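Local coordinates for DPSA15 (Streptomyces coelicolor, PDB 4CYA), which is a Dps-family, ferritin-like protein that probably oxidises and stores iron and may bind DNA, at residues Leu23-His28 against Glu91-Asp96; Gly117-Met122 against Asp146-Gln151. All coordinates share one frame; numbering follows the deposited sequence.

From the N terminus the chain first runs through helix 13-43, whose residues 23-28 form the first side of interaction 1. Helix 49-77 and the short helix 85-91 follow, and the chain then returns over helix 13-43 at 91-96, closing a loop of 62 intervening residues. Interaction 2 opens only afterwards: 117-122 on helix 104-130 meets 146-151 on helix 134-158 across a short hairpin of 23 intervening residues. The two contacts are therefore in series, neither nesting nor crossing. Their centres lie about 14 Å apart, and Arg26, from segment 23-28, packs on Gly121 and Met122 of interaction 2. Together they tie the crossover to the bundle and its last two helices to each other.

Interaction 1: Leu23-His28 against Glu91-Asp96; sequences LRLRLH and ERKWDD
With Arg24 CG trans to the backbone N (chi1 178°) and its chain extended as far as NE, the guanidinium reaches Glu91, whose own side chain is stretched beyond CG (chi2 179°). Arg24 presents its side: NE donates to Glu91 OE1 at 2.8 Å and NH2 to Glu91 OE2 at 2.9 Å. Both carboxylate oxygens use their syn lone pairs, and the two flat groups lie nearly coplanar in this bidentate salt bridge. His28 adds a third bond, NE2 to Glu91 OE1 at 2.7 Å. The acceptor lies in the imidazole plane, but the histidine meets the carboxylate from above its plane, the two planes standing 80° apart. Three bonds thus fix the carboxylate's rotation, and the paired arginine probably favours the ionised form of Glu91. Beyond these polar bonds, the six-membered ring of Trp94 slides past Leu25, with CZ3 3.9 Å from Leu25 CD1, while its CZ2 edge faces His28 O. Arg92 CB lies over one indole face, near its rim, and NE1 is hydrogen-bonded to Asp32 further along helix 13-43. Asp32 also forms a salt bridge with Arg92. Asp96 takes both end nitrogens of Arg92 on OD1 and accepts bonds from Thr84, Gly86 and Ala87 of a neighbouring subunit. The arrangement pins down the crossover, with the short extra helix of the Dps fold, that links the second and third long helices of the ferritin-like four-helix bundle.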
ATOM      1  N   LEU A  23      27.651  15.841  20.847  1.00 20.79           N
ATOM      2  CA  LEU A  23      26.390  15.593  20.069  1.00 19.99           C
ATOM      3  C   LEU A  23      25.622  16.883  19.869  1.00 21.47           C
ATOM      4  O   LEU A  23      25.009  17.082  18.825  1.00 20.53           O
ATOM      5  CB  LEU A  23      25.482  14.588  20.822  1.00 19.36           C
ATOM      6  CG  LEU A  23      26.064  13.141  20.911  1.00 20.68           C
ATOM      7  CD1 LEU A  23      25.072  12.295  21.706  1.00 22.78           C
ATOM      8  CD2 LEU A  23      26.288  12.581  19.514  1.00 22.13           C
ATOM      9  N   ARG A  24      25.710  17.815  20.825  1.00 21.55           N
ATOM     10  CA  ARG A  24      25.016  19.104  20.677  1.00 22.19           C
ATOM     11  C   ARG A  24      25.515  19.875  19.460  1.00 22.34           C
ATOM     12  O   ARG A  24      24.685  20.438  18.682  1.00 20.25           O
ATOM     13  CB  ARG A  24      25.223  19.939  21.970  1.00 22.10           C
ATOM     14  CG  ARG A  24      24.585  21.325  21.933  1.00 25.68           C
ATOM     15  CD  ARG A  24      24.998  22.089  23.222  1.00 27.90           C
ATOM     16  NE  ARG A  24      24.374  23.435  23.239  1.00 31.26           N
ATOM     17  CZ  ARG A  24      23.305  23.735  23.959  1.00 29.57           C
ATOM     18  NH1 ARG A  24      22.694  22.765  24.672  1.00 28.21           N
ATOM     19  NH2 ARG A  24      22.783  24.990  23.904  1.00 31.21           N
ATOM     20  N   LEU A  25      26.851  19.891  19.239  1.00 19.23           N
ATOM     21  CA  LEU A  25      27.368  20.552  18.100  1.00 22.07           C
ATOM     22  C   LEU A  25      27.072  19.750  16.783  1.00 19.97           C
ATOM     23  O   LEU A  25      26.803  20.374  15.761  1.00 21.54           O
ATOM     24  CB  LEU A  25      28.877  20.762  18.220  1.00 23.10           C
ATOM     25  CG  LEU A  25      29.526  21.545  17.034  1.00 27.48           C
ATOM     26  CD1 LEU A  25      28.930  22.949  16.924  1.00 25.74           C
ATOM     27  CD2 LEU A  25      31.049  21.628  17.305  1.00 29.67           C
ATOM     28  N   ARG A  26      27.092  18.422  16.822  1.00 20.31           N
ATOM     29  CA  ARG A  26      26.706  17.662  15.633  1.00 20.62           C
ATOM     30  C   ARG A  26      25.219  17.946  15.261  1.00 20.71           C
ATOM     31  O   ARG A  26      24.895  17.998  14.088  1.00 21.05           O
ATOM     32  CB  ARG A  26      26.838  16.168  15.879  1.00 21.39           C
ATOM     33  CG  ARG A  26      28.300  15.679  16.052  1.00 21.80           C
ATOM     34  CD  ARG A  26      29.170  16.066  14.866  1.00 20.90           C
ATOM     35  NE  ARG A  26      29.888  17.335  15.030  1.00 23.34           N
ATOM     36  CZ  ARG A  26      30.084  18.246  14.078  1.00 25.84           C
ATOM     37  NH1 ARG A  26      29.513  18.144  12.842  1.00 25.65           N
ATOM     38  NH2 ARG A  26      30.843  19.319  14.379  1.00 26.43           N
ATOM     39  N   LEU A  27      24.351  18.050  16.262  1.00 21.61           N
ATOM     40  CA  LEU A  27      22.924  18.386  16.036  1.00 21.95           C
ATOM     41  C   LEU A  27      22.819  19.766  15.372  1.00 22.41           C
ATOM     42  O   LEU A  27      22.043  19.964  14.400  1.00 20.20           O
ATOM     43  CB  LEU A  27      22.145  18.321  17.376  1.00 19.26           C
ATOM     44  CG  LEU A  27      20.672  18.725  17.229  1.00 18.90           C
ATOM     45  CD1 LEU A  27      20.037  17.758  16.154  1.00 19.68           C
ATOM     46  CD2 LEU A  27      20.042  18.552  18.589  1.00 20.93           C
ATOM     47  N   HIS A  28      23.579  20.756  15.860  1.00 19.59           N
ATOM     48  CA  HIS A  28      23.604  22.054  15.140  1.00 22.57           C
ATOM     49  C   HIS A  28      24.002  21.906  13.717  1.00 21.18           C
ATOM     50  O   HIS A  28      23.395  22.520  12.847  1.00 20.73           O
ATOM     51  CB  HIS A  28      24.554  23.084  15.772  1.00 22.09           C
ATOM     52  CG  HIS A  28      24.115  23.602  17.138  1.00 22.31           C
ATOM     53  ND1 HIS A  28      22.818  23.863  17.478  1.00 25.13           N
ATOM     54  CD2 HIS A  28      24.888  23.928  18.250  1.00 24.79           C
ATOM     55  CE1 HIS A  28      22.793  24.320  18.756  1.00 26.70           C
ATOM     56  NE2 HIS A  28      24.069  24.338  19.215  1.00 26.27           N
ATOM     57  N   GLU A  91      26.219  29.300  18.497  1.00 30.83           N
ATOM     58  CA  GLU A  91      27.176  28.242  18.836  1.00 31.85           C
ATOM     59  C   GLU A  91      27.914  27.626  17.677  1.00 36.48           C
ATOM     60  O   GLU A  91      28.911  26.922  17.909  1.00 33.24           O
ATOM     61  CB  GLU A  91      26.489  27.116  19.583  1.00 31.68           C
ATOM     62  CG  GLU A  91      25.865  27.635  20.864  1.00 34.57           C
ATOM     63  CD  GLU A  91      25.144  26.551  21.639  1.00 41.37           C
ATOM     64  OE1 GLU A  91      25.319  25.332  21.358  1.00 38.65           O
ATOM     65  OE2 GLU A  91      24.385  26.936  22.533  1.00 39.45           O
ATOM     66  N   ARG A  92      27.473  27.863  16.433  1.00 31.18           N
ATOM     67  CA  ARG A  92      28.121  27.171  15.317  1.00 32.81           C
ATOM     68  C   ARG A  92      29.514  27.713  15.029  1.00 37.68           C
ATOM     69  O   ARG A  92      29.837  28.835  15.374  1.00 34.40           O
ATOM     70  CB  ARG A  92      27.297  27.253  14.009  1.00 28.92           C
ATOM     71  CG  ARG A  92      27.101  28.668  13.517  1.00 27.21           C
ATOM     72  CD  ARG A  92      26.293  28.630  12.207  1.00 30.06           C
ATOM     73  NE  ARG A  92      25.965  29.973  11.783  1.00 31.36           N
ATOM     74  CZ  ARG A  92      25.196  30.265  10.733  1.00 32.36           C
ATOM     75  NH1 ARG A  92      24.687  29.304  10.021  1.00 27.64           N
ATOM     76  NH2 ARG A  92      24.962  31.531  10.394  1.00 32.68           N
ATOM     77  N   LYS A  93      30.313  26.898  14.344  1.00 41.14           N
ATOM     78  CA  LYS A  93      31.694  27.237  14.043  1.00 41.91           C
ATOM     79  C   LYS A  93      31.885  27.322  12.520  1.00 42.63           C
ATOM     80  O   LYS A  93      32.908  26.896  11.997  1.00 42.96           O
ATOM     81  CB  LYS A  93      32.579  26.144  14.640  1.00 43.75           C
ATOM     82  CG  LYS A  93      32.153  25.804  16.058  1.00 51.39           C
ATOM     83  CD  LYS A  93      33.305  25.327  16.922  1.00 57.21           C
ATOM     84  CE  LYS A  93      33.124  25.855  18.325  1.00 62.43           C
ATOM     85  NZ  LYS A  93      32.742  27.291  18.222  1.00 70.91           N
ATOM     86  N   TRP A  94      30.877  27.829  11.807  1.00 38.93           N
ATOM     87  CA  TRP A  94      30.944  27.966  10.342  1.00 34.32           C
ATOM     88  C   TRP A  94      30.012  29.109   9.988  1.00 35.95           C
ATOM     89  O   TRP A  94      29.267  29.593  10.845  1.00 32.84           O
ATOM     90  CB  TRP A  94      30.569  26.659   9.625  1.00 32.55           C
ATOM     91  CG  TRP A  94      29.243  26.107  10.107  1.00 31.96           C
ATOM     92  CD1 TRP A  94      27.965  26.379   9.589  1.00 32.17           C
ATOM     93  CD2 TRP A  94      29.022  25.181  11.231  1.00 31.46           C
ATOM     94  NE1 TRP A  94      27.003  25.714  10.319  1.00 30.86           N
ATOM     95  CE2 TRP A  94      27.572  24.974  11.315  1.00 30.44           C
ATOM     96  CE3 TRP A  94      29.853  24.537  12.156  1.00 30.78           C
ATOM     97  CZ2 TRP A  94      26.993  24.134  12.283  1.00 27.61           C
ATOM     98  CZ3 TRP A  94      29.249  23.696  13.134  1.00 32.65           C
ATOM     99  CH2 TRP A  94      27.848  23.522  13.197  1.00 29.22           C
ATOM    100  N   ASP A  95      30.061  29.594   8.750  1.00 36.16           N
ATOM    101  CA  ASP A  95      29.246  30.744   8.362  1.00 34.27           C
ATOM    102  C   ASP A  95      27.968  30.278   7.663  1.00 33.72           C
ATOM    103  O   ASP A  95      27.866  29.133   7.257  1.00 33.25           O
ATOM    104  CB  ASP A  95      30.025  31.655   7.403  1.00 39.55           C
ATOM    105  CG  ASP A  95      31.363  32.119   7.993  1.00 47.77           C
ATOM    106  OD1 ASP A  95      31.431  32.374   9.212  1.00 50.74           O
ATOM    107  OD2 ASP A  95      32.336  32.202   7.220  1.00 52.35           O
ATOM    108  N   ASP A  96      27.016  31.187   7.514  1.00 29.33           N
ATOM    109  CA  ASP A  96      25.812  30.926   6.728  1.00 29.01           C
ATOM    110  C   ASP A  96      26.170  30.558   5.304  1.00 31.83           C
ATOM    111  O   ASP A  96      27.094  31.146   4.703  1.00 28.67           O
ATOM    112  CB  ASP A  96      24.989  32.182   6.676  1.00 32.38           C
ATOM    113  CG  ASP A  96      23.573  31.963   7.121  1.00 31.44           C
ATOM    114  OD1 ASP A  96      23.304  31.074   7.974  1.00 28.11           O
ATOM    115  OD2 ASP A  96      22.732  32.739   6.660  1.00 33.26           O
TER

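Interaction 2: Gly117-Met122 against Asp146-Gln151; sequences GVVEGM and DLEQFQ
Leu147 makes the apolar part of the contact, packing against Val118, Val119 and Met122 of the facing helix. The two helix segments run antiparallel, their axes approaching to 9.8 Å at a signed crossing angle of -159°. Leu147 CD1 lies 3.8 Å from Met122 CG and 3.9 Å from Val118 CG1, and the Leu147 side chain crosses both at about a right angle; its CB lies 3.9 Å from Val119 CG1. The thioether chain of Met122, bent at chi2 (-72°) and chi3 (-81°), brings CE within 4.0 Å of the same Leu147 CD1. Leu147 also packs against Met66 of helix 49-77 and Leu33 of helix 13-43. A second kind of contact sets methyl groups against the chains of polar residues. Val119 CG1 rests on Glu148 CG at 3.8 Å, and Val119 CG2 approaches Gln151 OE1 at 4.1 Å. The polar ends have partners beyond the two segments: Glu148 OE2 forms a salt bridge with Arg123 and OE1 with Arg73 of a different neighbouring subunit from the one that meets Asp96, whereas Gln151 NE2 donates to the carbonyl of Asp112. Pro9 of the Arg73 subunit packs on Val119 and Gln151. The two turns therefore cohere through van der Waals contact, buried partly within the bundle and partly beneath that subunit. Glu148, paired with an arginine at each oxygen, probably stays ionised and joins this helix pair to the shell of twelve subunits.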
ATOM      1  N   GLY A 117      32.847  20.161   5.695  1.00 19.90           N
ATOM      2  CA  GLY A 117      32.808  20.550   7.120  1.00 23.98           C
ATOM      3  C   GLY A 117      31.990  19.572   7.990  1.00 25.23           C
ATOM      4  O   GLY A 117      32.417  19.174   9.081  1.00 24.35           O
ATOM      5  N   VAL A 118      30.842  19.133   7.468  1.00 21.09           N
ATOM      6  CA  VAL A 118      29.969  18.229   8.218  1.00 19.55           C
ATOM      7  C   VAL A 118      30.652  16.875   8.441  1.00 20.67           C
ATOM      8  O   VAL A 118      30.646  16.358   9.584  1.00 22.08           O
ATOM      9  CB  VAL A 118      28.628  18.010   7.466  1.00 19.12           C
ATOM     10  CG1 VAL A 118      27.789  16.914   8.187  1.00 18.97           C
ATOM     11  CG2 VAL A 118      27.777  19.322   7.541  1.00 21.13           C
ATOM     12  N   VAL A 119      31.212  16.297   7.376  1.00 21.30           N
ATOM     13  CA  VAL A 119      31.785  14.957   7.462  1.00 23.14           C
ATOM     14  C   VAL A 119      33.061  14.996   8.309  1.00 23.86           C
ATOM     15  O   VAL A 119      33.303  14.050   9.060  1.00 22.20           O
ATOM     16  CB  VAL A 119      32.055  14.222   6.125  1.00 28.03           C
ATOM     17  CG1 VAL A 119      30.749  14.081   5.328  1.00 24.50           C
ATOM     18  CG2 VAL A 119      33.086  14.896   5.261  1.00 29.99           C
ATOM     19  N   GLU A 120      33.851  16.053   8.185  1.00 24.38           N
ATOM     20  CA  GLU A 120      35.041  16.130   9.092  1.00 25.87           C
ATOM     21  C   GLU A 120      34.623  16.242  10.575  1.00 25.93           C
ATOM     22  O   GLU A 120      35.255  15.624  11.434  1.00 23.73           O
ATOM     23  CB  GLU A 120      35.933  17.313   8.712  1.00 30.26           C
ATOM     24  CG  GLU A 120      36.690  16.933   7.448  1.00 31.22           C
ATOM     25  CD  GLU A 120      37.484  18.103   6.850  1.00 43.62           C
ATOM     26  OE1 GLU A 120      37.306  19.262   7.300  1.00 44.10           O
ATOM     27  OE2 GLU A 120      38.287  17.850   5.900  1.00 40.22           O
ATOM     28  N   GLY A 121      33.596  17.043  10.842  1.00 23.79           N
ATOM     29  CA  GLY A 121      33.019  17.206  12.188  1.00 22.71           C
ATOM     30  C   GLY A 121      32.482  15.857  12.661  1.00 23.40           C
ATOM     31  O   GLY A 121      32.660  15.466  13.825  1.00 20.35           O
ATOM     32  N   MET A 122      31.795  15.123  11.785  1.00 20.43           N
ATOM     33  CA  MET A 122      31.229  13.838  12.232  1.00 20.38           C
ATOM     34  C   MET A 122      32.365  12.804  12.520  1.00 21.57           C
ATOM     35  O   MET A 122      32.271  12.025  13.450  1.00 21.01           O
ATOM     36  CB  MET A 122      30.334  13.260  11.139  1.00 22.99           C
ATOM     37  CG  MET A 122      28.975  14.031  11.053  1.00 22.62           C
ATOM     38  SD  MET A 122      27.892  13.640  12.516  1.00 26.12           S
ATOM     39  CE  MET A 122      27.176  12.077  12.037  1.00 25.17           C
ATOM     40  N   ASP A 146      26.495   7.703   5.381  1.00 20.16           N
ATOM     41  CA  ASP A 146      25.423   8.217   4.517  1.00 23.38           C
ATOM     42  C   ASP A 146      25.758   9.655   4.061  1.00 21.38           C
ATOM     43  O   ASP A 146      25.540  10.010   2.895  1.00 20.34           O
ATOM     44  CB  ASP A 146      24.082   8.249   5.252  1.00 24.09           C
ATOM     45  CG  ASP A 146      23.437   6.826   5.416  1.00 31.15           C
ATOM     46  OD1 ASP A 146      23.849   5.846   4.762  1.00 31.14           O
ATOM     47  OD2 ASP A 146      22.437   6.738   6.168  1.00 33.74           O
ATOM     48  N   LEU A 147      26.254  10.477   4.979  1.00 18.53           N
ATOM     49  CA  LEU A 147      26.612  11.900   4.611  1.00 20.32           C
ATOM     50  C   LEU A 147      27.715  11.920   3.546  1.00 21.79           C
ATOM     51  O   LEU A 147      27.686  12.770   2.649  1.00 19.20           O
ATOM     52  CB  LEU A 147      27.084  12.726   5.860  1.00 18.54           C
ATOM     53  CG  LEU A 147      25.936  12.962   6.863  1.00 22.70           C
ATOM     54  CD1 LEU A 147      26.366  13.254   8.333  1.00 20.93           C
ATOM     55  CD2 LEU A 147      24.909  14.031   6.381  1.00 20.32           C
ATOM     56  N   GLU A 148      28.739  11.040   3.689  1.00 19.40           N
ATOM     57  CA  GLU A 148      29.827  10.997   2.695  1.00 20.90           C
ATOM     58  C   GLU A 148      29.289  10.562   1.332  1.00 19.59           C
ATOM     59  O   GLU A 148      29.769  11.055   0.311  1.00 19.85           O
ATOM     60  CB  GLU A 148      30.913   9.998   3.122  1.00 21.36           C
ATOM     61  CG  GLU A 148      31.694  10.577   4.293  1.00 25.82           C
ATOM     62  CD  GLU A 148      32.718   9.602   4.869  1.00 39.94           C
ATOM     63  OE1 GLU A 148      32.620   8.337   4.623  1.00 39.27           O
ATOM     64  OE2 GLU A 148      33.629  10.109   5.609  1.00 43.58           O
ATOM     65  N   GLN A 149      28.341   9.634   1.334  1.00 19.39           N
ATOM     66  CA  GLN A 149      27.734   9.168   0.080  1.00 20.00           C
ATOM     67  C   GLN A 149      26.900  10.336  -0.523  1.00 20.39           C
ATOM     68  O   GLN A 149      26.844  10.487  -1.750  1.00 22.03           O
ATOM     69  CB  GLN A 149      26.873   7.908   0.258  1.00 20.44           C
ATOM     70  CG  GLN A 149      27.703   6.650   0.706  1.00 20.76           C
ATOM     71  CD  GLN A 149      28.793   6.353  -0.279  1.00 22.86           C
ATOM     72  OE1 GLN A 149      28.536   6.256  -1.522  1.00 25.58           O
ATOM     73  NE2 GLN A 149      30.000   6.235   0.199  1.00 22.49           N
ATOM     74  N   PHE A 150      26.231  11.118   0.316  1.00 19.02           N
ATOM     75  CA  PHE A 150      25.443  12.285  -0.225  1.00 19.82           C
ATOM     76  C   PHE A 150      26.452  13.280  -0.827  1.00 21.43           C
ATOM     77  O   PHE A 150      26.248  13.798  -1.936  1.00 20.55           O
ATOM     78  CB  PHE A 150      24.676  13.023   0.870  1.00 18.22           C
ATOM     79  CG  PHE A 150      23.578  12.230   1.555  1.00 21.24           C
ATOM     80  CD1 PHE A 150      23.033  11.073   1.002  1.00 25.09           C
ATOM     81  CD2 PHE A 150      23.024  12.727   2.779  1.00 27.72           C
ATOM     82  CE1 PHE A 150      22.006  10.357   1.644  1.00 29.51           C
ATOM     83  CE2 PHE A 150      22.012  12.013   3.422  1.00 26.77           C
ATOM     84  CZ  PHE A 150      21.496  10.833   2.863  1.00 28.37           C
ATOM     85  N   GLN A 151      27.585  13.478  -0.145  1.00 21.26           N
ATOM     86  CA  GLN A 151      28.623  14.328  -0.726  1.00 20.90           C
ATOM     87  C   GLN A 151      29.164  13.798  -2.055  1.00 20.07           C
ATOM     88  O   GLN A 151      29.459  14.583  -2.937  1.00 19.92           O
ATOM     89  CB  GLN A 151      29.778  14.567   0.268  1.00 19.57           C
ATOM     90  CG  GLN A 151      30.817  15.549  -0.349  1.00 21.13           C
ATOM     91  CD  GLN A 151      31.991  15.668   0.606  1.00 22.82           C
ATOM     92  OE1 GLN A 151      32.425  14.659   1.181  1.00 24.18           O
ATOM     93  NE2 GLN A 151      32.513  16.870   0.770  1.00 22.80           N
TER